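Local coordinates for protein glucose-6-phosphate isomerase (Plasmodium falciparum, PDB 3QKI) that probably interconverts glucose 6-phosphate and fructose 6-phosphate, the second step of glycolysis, as a member of the phosphoglucose isomerase family, at residues Y84-V94 and V538-I546. Numbering follows the deposited sequence.
Sequences YAEEVELKKKV and VAEGFLLNI
One face of the Phe542 ring is covered by the aliphatic part of Lys93, whose CB sits 3.6 Å from the ring centroid in a CH-pi contact, while CD1 of Leu90 lies near the ring plane at its edge and touches Phe542 CB. The Tyr84 ring stacks with Phe365 and has the backbone O of Leu543 at its edge. Each segment carries a Schellman motif: one at Glu89, also the N-cap of helix 90-99, in the tight link from helix 75-87, the other at Asn545, after helix 523-543; both residues have positive phi. Tyrosine suits its place because, with CG anti to the backbone N (chi1 176°), its long ring crosses the Leu543 side chain at a slant and delivers OH to O of Leu543 at 2.7 Å, in the carbonyl plane. CD2 of Leu543 lies among Tyr84, Ala85, Val88 and Leu90, 4.0 Å from Val88 CG2, where one helix passes into the next. Leu90 CD1 packs 3.5 Å from Ala539 O and near the short methyl of Ala539. Helix 356-371 packs against this apolar core through Val358, Ala361 and Leu362. Lysine serves both needs: its extended chain packs CD near Phe542 CD1, then carries the charged NZ past the ring. Lys93 NZ donates to Val88 O at 2.7 Å and to a water, which in turn donates to Phe542 O and Asn545 OD1, each at 2.8 Å.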
# COMPACT_ATOMS: atom_id res chain seq x y z
N TYR A 84 22.75 -23.90 8.17
CA TYR A 84 21.33 -24.14 8.43
C TYR A 84 20.59 -24.53 7.13
O TYR A 84 19.84 -25.50 7.13
CB TYR A 84 20.67 -22.93 9.13
CG TYR A 84 19.19 -23.16 9.32
CD1 TYR A 84 18.27 -22.68 8.39
CD2 TYR A 84 18.71 -23.92 10.38
CE1 TYR A 84 16.91 -22.92 8.53
CE2 TYR A 84 17.35 -24.19 10.52
CZ TYR A 84 16.46 -23.68 9.60
OH TYR A 84 15.12 -23.89 9.75
N ALA A 85 20.82 -23.81 6.01
CA ALA A 85 20.22 -24.14 4.71
C ALA A 85 20.61 -25.58 4.29
O ALA A 85 19.75 -26.33 3.81
CB ALA A 85 20.70 -23.16 3.65
N GLU A 86 21.86 -25.98 4.55
CA GLU A 86 22.34 -27.36 4.27
C GLU A 86 21.63 -28.39 5.18
O GLU A 86 21.18 -29.43 4.70
CB GLU A 86 23.86 -27.43 4.49
CG GLU A 86 24.65 -26.80 3.37
CD GLU A 86 26.12 -26.50 3.62
OE1 GLU A 86 26.60 -26.72 4.76
OE2 GLU A 86 26.78 -26.00 2.68
N GLU A 87 21.50 -28.08 6.47
CA GLU A 87 20.84 -28.95 7.44
C GLU A 87 19.34 -29.19 7.13
O GLU A 87 18.85 -30.29 7.40
CB GLU A 87 21.07 -28.45 8.86
CG GLU A 87 21.01 -29.58 9.86
CD GLU A 87 21.29 -29.26 11.31
OE1 GLU A 87 22.00 -28.26 11.59
OE2 GLU A 87 20.85 -30.05 12.18
N VAL A 88 18.63 -28.20 6.58
CA VAL A 88 17.22 -28.38 6.17
C VAL A 88 17.11 -28.95 4.74
O VAL A 88 15.99 -29.13 4.25
CB VAL A 88 16.33 -27.12 6.33
CG1 VAL A 88 16.18 -26.72 7.77
CG2 VAL A 88 16.81 -25.96 5.48
N GLU A 89 18.25 -29.21 4.08
CA GLU A 89 18.33 -29.78 2.73
C GLU A 89 17.63 -28.89 1.71
O GLU A 89 16.87 -29.36 0.87
CB GLU A 89 17.78 -31.23 2.69
CG GLU A 89 18.51 -32.17 3.62
CD GLU A 89 18.02 -33.60 3.56
OE1 GLU A 89 16.91 -33.87 4.06
OE2 GLU A 89 18.76 -34.45 3.01
N LEU A 90 17.90 -27.58 1.81
CA LEU A 90 17.31 -26.58 0.95
C LEU A 90 17.56 -26.87 -0.53
O LEU A 90 16.61 -26.82 -1.30
CB LEU A 90 17.81 -25.17 1.32
CG LEU A 90 17.30 -24.00 0.47
CD1 LEU A 90 15.81 -23.87 0.57
CD2 LEU A 90 17.94 -22.71 0.92
N LYS A 91 18.81 -27.18 -0.92
CA LYS A 91 19.15 -27.47 -2.32
C LYS A 91 18.39 -28.69 -2.86
O LYS A 91 17.93 -28.66 -4.00
CB LYS A 91 20.65 -27.60 -2.54
CG LYS A 91 21.30 -26.24 -2.76
CD LYS A 91 22.57 -26.32 -3.60
CE LYS A 91 22.35 -26.15 -5.09
NZ LYS A 91 22.19 -24.72 -5.48
N LYS A 92 18.25 -29.74 -2.05
CA LYS A 92 17.53 -30.95 -2.45
C LYS A 92 16.06 -30.60 -2.72
O LYS A 92 15.51 -31.03 -3.74
CB LYS A 92 17.68 -31.99 -1.33
CG LYS A 92 16.96 -33.33 -1.51
CD LYS A 92 17.05 -34.14 -0.21
CE LYS A 92 16.00 -35.22 -0.09
NZ LYS A 92 15.35 -35.19 1.25
N LYS A 93 15.45 -29.79 -1.83
CA LYS A 93 14.06 -29.37 -1.92
C LYS A 93 13.80 -28.46 -3.11
O LYS A 93 12.79 -28.62 -3.79
CB LYS A 93 13.62 -28.74 -0.59
CG LYS A 93 13.49 -29.80 0.50
CD LYS A 93 13.45 -29.23 1.89
CE LYS A 93 13.23 -30.35 2.87
NZ LYS A 93 13.42 -29.89 4.26
N VAL A 94 14.70 -27.51 -3.38
CA VAL A 94 14.58 -26.60 -4.53
C VAL A 94 14.67 -27.42 -5.82
O VAL A 94 13.85 -27.22 -6.74
CB VAL A 94 15.61 -25.45 -4.46
CG1 VAL A 94 15.72 -24.70 -5.78
CG2 VAL A 94 15.24 -24.48 -3.33
N VAL A 538 10.16 -19.16 -2.21
CA VAL A 538 10.25 -20.61 -2.28
C VAL A 538 11.36 -21.11 -1.31
O VAL A 538 11.11 -22.02 -0.53
CB VAL A 538 10.47 -21.10 -3.74
CG1 VAL A 538 10.96 -22.54 -3.79
CG2 VAL A 538 9.20 -20.93 -4.57
N ALA A 539 12.54 -20.46 -1.31
CA ALA A 539 13.65 -20.82 -0.43
C ALA A 539 13.25 -20.62 1.02
O ALA A 539 13.53 -21.48 1.85
CB ALA A 539 14.89 -19.98 -0.74
N GLU A 540 12.56 -19.51 1.32
CA GLU A 540 12.15 -19.19 2.67
C GLU A 540 11.13 -20.17 3.26
O GLU A 540 11.20 -20.47 4.46
CB GLU A 540 11.74 -17.72 2.80
CG GLU A 540 11.90 -17.21 4.21
CD GLU A 540 11.79 -15.71 4.39
OE1 GLU A 540 11.67 -14.98 3.38
OE2 GLU A 540 11.84 -15.27 5.56
N GLY A 541 10.20 -20.66 2.44
CA GLY A 541 9.19 -21.63 2.88
C GLY A 541 9.86 -22.92 3.33
O GLY A 541 9.49 -23.47 4.37
N PHE A 542 10.91 -23.35 2.62
CA PHE A 542 11.71 -24.53 2.97
C PHE A 542 12.53 -24.31 4.24
O PHE A 542 12.59 -25.21 5.08
CB PHE A 542 12.57 -25.04 1.81
CG PHE A 542 11.76 -25.63 0.66
CD1 PHE A 542 10.74 -26.55 0.89
CD2 PHE A 542 12.04 -25.28 -0.67
CE1 PHE A 542 10.02 -27.11 -0.17
CE2 PHE A 542 11.29 -25.82 -1.73
CZ PHE A 542 10.28 -26.72 -1.47
N LEU A 543 13.09 -23.10 4.42
CA LEU A 543 13.81 -22.74 5.65
C LEU A 543 12.83 -22.78 6.84
O LEU A 543 13.19 -23.27 7.91
CB LEU A 543 14.43 -21.33 5.56
CG LEU A 543 15.53 -21.09 4.52
CD1 LEU A 543 15.98 -19.63 4.56
CD2 LEU A 543 16.72 -22.03 4.72
N LEU A 544 11.59 -22.29 6.63
CA LEU A 544 10.54 -22.27 7.67
C LEU A 544 9.90 -23.62 7.87
O LEU A 544 9.12 -23.80 8.82
CB LEU A 544 9.46 -21.25 7.30
CG LEU A 544 9.87 -19.78 7.40
CD1 LEU A 544 8.83 -18.90 6.77
CD2 LEU A 544 10.13 -19.37 8.86
N ASN A 545 10.17 -24.56 6.94
CA ASN A 545 9.60 -25.90 6.87
C ASN A 545 8.06 -25.84 6.80
O ASN A 545 7.37 -26.58 7.49
CB ASN A 545 10.08 -26.80 8.03
CG ASN A 545 9.84 -28.26 7.78
OD1 ASN A 545 9.93 -28.74 6.66
ND2 ASN A 545 9.46 -28.97 8.83
N ILE A 546 7.54 -24.95 5.96
CA ILE A 546 6.08 -24.84 5.76
C ILE A 546 5.77 -25.09 4.28
O ILE A 546 6.69 -25.16 3.45
CB ILE A 546 5.52 -23.48 6.26
CG1 ILE A 546 6.17 -22.29 5.50
CG2 ILE A 546 5.54 -23.37 7.82
CD1 ILE A 546 5.66 -20.94 5.92
O HOH W 1 11.64 -27.79 4.69
O HOH W 2 10.37 -30.88 5.14